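Putative peptidase (Bacteroides fragilis, PDB 5DYN) is probably a clostripain-family (C11) cysteine protease, linked to activation of the B. fragilis toxin, with this chain covering an N-terminal part of the enzyme. Local coordinates at residues A[16-21]-A[112-117]. Residues are numbered along the deposited sequence; the frame is centred on the assembly and turned at random.
Sequences RTVLVY and GMVFWS
V20 and V114 sit side by side on neighbouring parallel strands, 16-21 and 112-116, in the central sheet of this clostripain-family domain, where helices flank the sheet as in other clan CD peptidases. Both valines point the same way, and each has CG1 anti to its backbone N (chi1 178° in V20, 179° in V114). Their branches therefore match like for like: CG1 of V20 lies 3.9 Å from CG1 of V114, and CG2 of V20 lies 3.8 Å from CG2 of V114. V18 meets V114 at an angle instead, its CG1 reaching V114 CG2 at 4.1 Å. On this face M39 of helix 29-43 packs on V20, while M72 of the other subunit packs on V114.

L19, Y21, M113 and F115 occupy the opposite face. M113 CG, anti to its backbone N, sits 3.3 Å from L19 O and only more loosely beside L19 CB, before the chain bends at the CG-SD bond. The tyrosine ring turns away from 112-117 toward Y56, and its OH bonds to S89 O. F115 stacks its ring on F30 of the other subunit, whose strand extends the sheet beyond 112-116.

Five backbone hydrogen bonds stitch the pair, passing alternately in the two directions. L19 O accepts a nearly straight one from V114 N (170° at the hydrogen) and also receives a CA-H contact from M113. Beyond F115, W116 directs its indole away from 16-21, where NE1 bonds to D35 OD2; its backbone N still reaches Y21 O at 2.8 Å.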
loop_
_atom_site.group_PDB
_atom_site.type_symbol
_atom_site.label_atom_id
_atom_site.label_comp_id
_atom_site.label_asym_id
_atom_site.label_seq_id
_atom_site.Cartn_x
_atom_site.Cartn_y
_atom_site.Cartn_z
ATOM N N ARG A 16 4.832 21.564 2.656
ATOM C CA ARG A 16 4.812 20.167 2.230
ATOM C C ARG A 16 4.111 20.000 0.886
ATOM O O ARG A 16 3.108 20.656 0.614
ATOM C CB ARG A 16 4.130 19.290 3.280
ATOM C CG ARG A 16 4.291 17.801 3.013
ATOM C CD ARG A 16 3.220 16.986 3.709
ATOM N NE ARG A 16 3.290 17.091 5.165
ATOM C CZ ARG A 16 3.960 16.250 5.948
ATOM N NH1 ARG A 16 4.630 15.233 5.420
ATOM N NH2 ARG A 16 3.962 16.426 7.263
ATOM N N THR A 17 4.645 19.115 0.049
ATOM C CA THR A 17 4.028 18.800 -1.236
ATOM C C THR A 17 3.624 17.331 -1.301
ATOM O O THR A 17 4.440 16.442 -1.056
ATOM C CB THR A 17 4.971 19.115 -2.414
ATOM O OG1 THR A 17 5.240 20.522 -2.454
ATOM C CG2 THR A 17 4.340 18.688 -3.734
ATOM N N VAL A 18 2.361 17.080 -1.627
ATOM C CA VAL A 18 1.867 15.715 -1.757
ATOM C C VAL A 18 1.274 15.483 -3.142
ATOM O O VAL A 18 0.374 16.200 -3.572
ATOM C CB VAL A 18 0.802 15.391 -0.690
ATOM C CG1 VAL A 18 0.258 13.981 -0.890
ATOM C CG2 VAL A 18 1.380 15.555 0.710
ATOM N N LEU A 19 1.794 14.479 -3.843
ATOM C CA LEU A 19 1.253 14.091 -5.138
ATOM C C LEU A 19 0.361 12.866 -4.989
ATOM O O LEU A 19 0.800 11.829 -4.489
ATOM C CB LEU A 19 2.382 13.806 -6.131
ATOM C CG LEU A 19 2.010 13.132 -7.455
ATOM C CD1 LEU A 19 1.041 13.988 -8.254
ATOM C CD2 LEU A 19 3.257 12.833 -8.269
ATOM N N VAL A 20 -0.894 12.991 -5.410
ATOM C CA VAL A 20 -1.807 11.854 -5.407
ATOM C C VAL A 20 -1.893 11.271 -6.813
ATOM O O VAL A 20 -2.405 11.910 -7.732
ATOM C CB VAL A 20 -3.208 12.243 -4.908
ATOM C CG1 VAL A 20 -4.138 11.043 -4.957
ATOM C CG2 VAL A 20 -3.127 12.790 -3.492
ATOM N N TYR A 21 -1.372 10.058 -6.974
ATOM C CA TYR A 21 -1.279 9.421 -8.282
ATOM C C TYR A 21 -2.427 8.439 -8.493
ATOM O O TYR A 21 -2.443 7.357 -7.911
ATOM C CB TYR A 21 0.069 8.705 -8.427
ATOM C CG TYR A 21 0.476 8.431 -9.858
ATOM C CD1 TYR A 21 -0.037 7.342 -10.552
ATOM C CD2 TYR A 21 1.375 9.260 -10.515
ATOM C CE1 TYR A 21 0.329 7.091 -11.860
ATOM C CE2 TYR A 21 1.749 9.015 -11.825
ATOM C CZ TYR A 21 1.224 7.927 -12.490
ATOM O OH TYR A 21 1.593 7.673 -13.792
ATOM N N GLY A 112 5.292 13.781 0.239
ATOM C CA GLY A 112 4.528 12.563 0.409
ATOM C C GLY A 112 3.921 12.171 -0.922
ATOM O O GLY A 112 3.765 13.015 -1.808
ATOM N N MET A 113 3.592 10.895 -1.079
ATOM C CA MET A 113 2.918 10.463 -2.294
ATOM C C MET A 113 1.820 9.457 -1.983
ATOM O O MET A 113 1.989 8.564 -1.147
ATOM C CB MET A 113 3.913 9.871 -3.296
ATOM C CG MET A 113 3.380 9.849 -4.724
ATOM S SD MET A 113 4.552 9.257 -5.958
ATOM C CE MET A 113 5.985 10.241 -5.556
ATOM N N VAL A 114 0.687 9.625 -2.661
ATOM C CA VAL A 114 -0.454 8.734 -2.523
ATOM C C VAL A 114 -0.615 7.897 -3.784
ATOM O O VAL A 114 -0.538 8.412 -4.902
ATOM C CB VAL A 114 -1.753 9.519 -2.256
ATOM C CG1 VAL A 114 -2.941 8.574 -2.129
ATOM C CG2 VAL A 114 -1.604 10.366 -1.008
ATOM N N PHE A 115 -0.835 6.602 -3.603
ATOM C CA PHE A 115 -0.978 5.695 -4.731
ATOM C C PHE A 115 -2.398 5.146 -4.798
ATOM O O PHE A 115 -2.822 4.367 -3.943
ATOM C CB PHE A 115 0.050 4.572 -4.627
ATOM C CG PHE A 115 1.469 5.057 -4.691
ATOM C CD1 PHE A 115 2.126 5.479 -3.544
ATOM C CD2 PHE A 115 2.142 5.112 -5.901
ATOM C CE1 PHE A 115 3.431 5.935 -3.601
ATOM C CE2 PHE A 115 3.448 5.565 -5.963
ATOM C CZ PHE A 115 4.092 5.975 -4.813
ATOM N N TRP A 116 -3.119 5.567 -5.834
ATOM C CA TRP A 116 -4.559 5.363 -5.948
ATOM C C TRP A 116 -4.895 4.487 -7.149
ATOM O O TRP A 116 -4.901 4.973 -8.285
ATOM C CB TRP A 116 -5.258 6.723 -6.074
ATOM C CG TRP A 116 -6.737 6.747 -5.776
ATOM C CD1 TRP A 116 -7.337 7.248 -4.654
ATOM C CD2 TRP A 116 -7.800 6.281 -6.623
ATOM N NE1 TRP A 116 -8.702 7.117 -4.747
ATOM C CE2 TRP A 116 -9.012 6.525 -5.943
ATOM C CE3 TRP A 116 -7.845 5.679 -7.886
ATOM C CZ2 TRP A 116 -10.252 6.183 -6.481
ATOM C CZ3 TRP A 116 -9.076 5.340 -8.417
ATOM C CH2 TRP A 116 -10.264 5.595 -7.715
ATOM N N SER A 117 -5.173 3.208 -6.899
ATOM C CA SER A 117 -5.556 2.271 -7.959
ATOM C C SER A 117 -5.915 0.897 -7.398
ATOM O O SER A 117 -6.140 0.743 -6.199
ATOM C CB SER A 117 -4.427 2.118 -8.982
ATOM O OG SER A 117 -4.900 1.524 -10.174
#